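Local coordinates for protein glutathione S-transferase 1 (Ascaris suum, PDB 4Q5F) that conjugates reduced glutathione to a wide range of hydrophobic electrophiles and can also act as a glutathione peroxidase, at residues B[147-152]-B[190-195]. Numbering follows the deposited sequence.
Sequences LLEKFL and HLQLKK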
loop_
_atom_site.group_PDB
_atom_site.type_symbol
_atom_site.label_atom_id
_atom_site.label_comp_id
_atom_site.label_asym_id
_atom_site.label_seq_id
_atom_site.Cartn_x
_atom_site.Cartn_y
_atom_site.Cartn_z
ATOM N N LEU B 147 -7.233 0.205 -16.684
ATOM C CA LEU B 147 -5.885 -0.180 -16.272
ATOM C C LEU B 147 -5.874 -1.568 -15.629
ATOM O O LEU B 147 -4.946 -2.347 -15.841
ATOM C CB LEU B 147 -5.295 0.860 -15.314
ATOM C CG LEU B 147 -5.169 2.273 -15.893
ATOM C CD1 LEU B 147 -4.779 3.272 -14.816
ATOM C CD2 LEU B 147 -4.163 2.305 -17.036
ATOM N N LEU B 148 -6.902 -1.874 -14.844
ATOM C CA LEU B 148 -7.027 -3.201 -14.248
ATOM C C LEU B 148 -7.322 -4.239 -15.326
ATOM O O LEU B 148 -6.818 -5.364 -15.280
ATOM C CB LEU B 148 -8.139 -3.224 -13.195
ATOM C CG LEU B 148 -7.965 -2.378 -11.929
ATOM C CD1 LEU B 148 -9.113 -2.648 -10.967
ATOM C CD2 LEU B 148 -6.630 -2.645 -11.250
ATOM N N GLU B 149 -8.144 -3.850 -16.296
ATOM C CA GLU B 149 -8.550 -4.744 -17.371
ATOM C C GLU B 149 -7.388 -4.991 -18.327
ATOM O O GLU B 149 -7.219 -6.098 -18.839
ATOM C CB GLU B 149 -9.737 -4.146 -18.126
ATOM C CG GLU B 149 -10.718 -5.166 -18.674
ATOM C CD GLU B 149 -12.002 -4.520 -19.159
ATOM O OE1 GLU B 149 -11.969 -3.317 -19.494
ATOM O OE2 GLU B 149 -13.046 -5.207 -19.197
ATOM N N LYS B 150 -6.592 -3.952 -18.562
ATOM C CA LYS B 150 -5.391 -4.063 -19.385
ATOM C C LYS B 150 -4.440 -5.089 -18.785
ATOM O O LYS B 150 -3.952 -5.985 -19.473
ATOM C CB LYS B 150 -4.691 -2.704 -19.480
ATOM C CG LYS B 150 -3.237 -2.769 -19.941
ATOM C CD LYS B 150 -2.646 -1.380 -20.131
ATOM C CE LYS B 150 -1.153 -1.450 -20.412
ATOM N NZ LYS B 150 -0.606 -0.145 -20.877
ATOM N N PHE B 151 -4.179 -4.935 -17.492
ATOM C CA PHE B 151 -3.287 -5.822 -16.757
ATOM C C PHE B 151 -3.800 -7.255 -16.811
ATOM O O PHE B 151 -3.031 -8.200 -16.986
ATOM C CB PHE B 151 -3.203 -5.363 -15.303
ATOM C CG PHE B 151 -2.052 -5.954 -14.541
ATOM C CD1 PHE B 151 -2.171 -7.185 -13.920
ATOM C CD2 PHE B 151 -0.856 -5.269 -14.434
ATOM C CE1 PHE B 151 -1.113 -7.724 -13.214
ATOM C CE2 PHE B 151 0.204 -5.801 -13.727
ATOM C CZ PHE B 151 0.075 -7.029 -13.117
ATOM N N LEU B 152 -5.111 -7.403 -16.658
ATOM C CA LEU B 152 -5.754 -8.709 -16.685
ATOM C C LEU B 152 -5.563 -9.388 -18.036
ATOM O O LEU B 152 -5.562 -10.617 -18.130
ATOM C CB LEU B 152 -7.246 -8.557 -16.386
ATOM C CG LEU B 152 -8.101 -9.822 -16.462
ATOM C CD1 LEU B 152 -7.582 -10.898 -15.520
ATOM C CD2 LEU B 152 -9.550 -9.486 -16.145
ATOM N N HIS B 190 -17.052 -3.027 -19.156
ATOM C CA HIS B 190 -15.871 -3.830 -18.843
ATOM C C HIS B 190 -16.242 -5.273 -18.533
ATOM O O HIS B 190 -16.244 -5.679 -17.372
ATOM C CB HIS B 190 -15.157 -3.248 -17.625
ATOM C CG HIS B 190 -14.735 -1.826 -17.794
ATOM N ND1 HIS B 190 -13.512 -1.470 -18.326
ATOM C CD2 HIS B 190 -15.363 -0.666 -17.497
ATOM C CE1 HIS B 190 -13.411 -0.158 -18.353
ATOM N NE2 HIS B 190 -14.524 0.359 -17.853
ATOM N N LEU B 191 -16.542 -6.050 -19.569
ATOM C CA LEU B 191 -16.988 -7.424 -19.374
ATOM C C LEU B 191 -15.853 -8.347 -18.942
ATOM O O LEU B 191 -16.085 -9.338 -18.249
ATOM C CB LEU B 191 -17.687 -7.960 -20.634
ATOM C CG LEU B 191 -16.952 -8.224 -21.953
ATOM C CD1 LEU B 191 -16.163 -9.499 -21.906
ATOM C CD2 LEU B 191 -17.959 -8.341 -23.072
ATOM N N GLN B 192 -14.630 -8.028 -19.353
ATOM C CA GLN B 192 -13.477 -8.840 -18.976
ATOM C C GLN B 192 -13.289 -8.818 -17.460
ATOM O O GLN B 192 -12.851 -9.806 -16.869
ATOM C CB GLN B 192 -12.203 -8.364 -19.681
ATOM C CG GLN B 192 -12.202 -8.576 -21.188
ATOM C CD GLN B 192 -12.290 -10.042 -21.571
ATOM O OE1 GLN B 192 -11.910 -10.923 -20.800
ATOM N NE2 GLN B 192 -12.798 -10.311 -22.769
ATOM N N LEU B 193 -13.629 -7.694 -16.836
ATOM C CA LEU B 193 -13.630 -7.607 -15.381
ATOM C C LEU B 193 -14.852 -8.318 -14.810
ATOM O O LEU B 193 -14.766 -8.978 -13.774
ATOM C CB LEU B 193 -13.620 -6.149 -14.919
ATOM C CG LEU B 193 -12.314 -5.357 -15.017
ATOM C CD1 LEU B 193 -12.504 -3.993 -14.375
ATOM C CD2 LEU B 193 -11.147 -6.088 -14.365
ATOM N N LYS B 194 -15.991 -8.176 -15.482
ATOM C CA LYS B 194 -17.220 -8.826 -15.040
ATOM C C LYS B 194 -17.058 -10.345 -15.000
ATOM O O LYS B 194 -17.486 -10.995 -14.047
ATOM C CB LYS B 194 -18.389 -8.438 -15.946
ATOM C CG LYS B 194 -19.154 -7.210 -15.471
ATOM C CD LYS B 194 -19.625 -6.330 -16.624
ATOM C CE LYS B 194 -20.718 -6.992 -17.446
ATOM N NZ LYS B 194 -21.286 -6.056 -18.461
ATOM N N LYS B 195 -16.439 -10.906 -16.035
ATOM C CA LYS B 195 -16.164 -12.338 -16.073
ATOM C C LYS B 195 -15.183 -12.709 -14.968
ATOM O O LYS B 195 -15.378 -13.686 -14.244
ATOM C CB LYS B 195 -15.574 -12.741 -17.428
ATOM C CG LYS B 195 -16.565 -12.730 -18.580
ATOM C CD LYS B 195 -16.016 -13.475 -19.796
ATOM C CE LYS B 195 -15.193 -12.559 -20.689
ATOM N NZ LYS B 195 -14.460 -13.276 -21.773
#
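The carboxylate of E149 sits at the edge of the H190 imidazole, the two planes turned 40° apart. H190 ND1 donates to E149 OE1 at 2.7 Å in a nearly straight bond. The acceptor lies close to the ring plane, but the donor stands 46° out of the carboxylate plane. H190 also occupies the N-cap position of helix 191-201. With its chain extended beyond CG, E149 carries OE2 to the first turn of that helix, where Q192 N (3.2 Å) and L193 N (3.5 Å) each make a weak hydrogen bond to it. One carbon back from the carboxylate, E149 CG packs against Q192 CB (3.7 Å) and L193 CG. L193 CD2 lies 4.2 Å from L152 CD2 and also touches L148 CB. L152 CD2 lies 3.4 Å from the carbonyl oxygen Q192 O. Helix 129-155 here meets the start of helix 191-201, the short segment axes 9.6 Å apart and inclined at 69°, within the all-helical C-terminal domain of this sigma-class transferase, away from the glutathione site. The carboxylate thus joins two roles, accepting from the imidazole and facing the amino end of a helix, whose dipole would be expected to favour its negative charge.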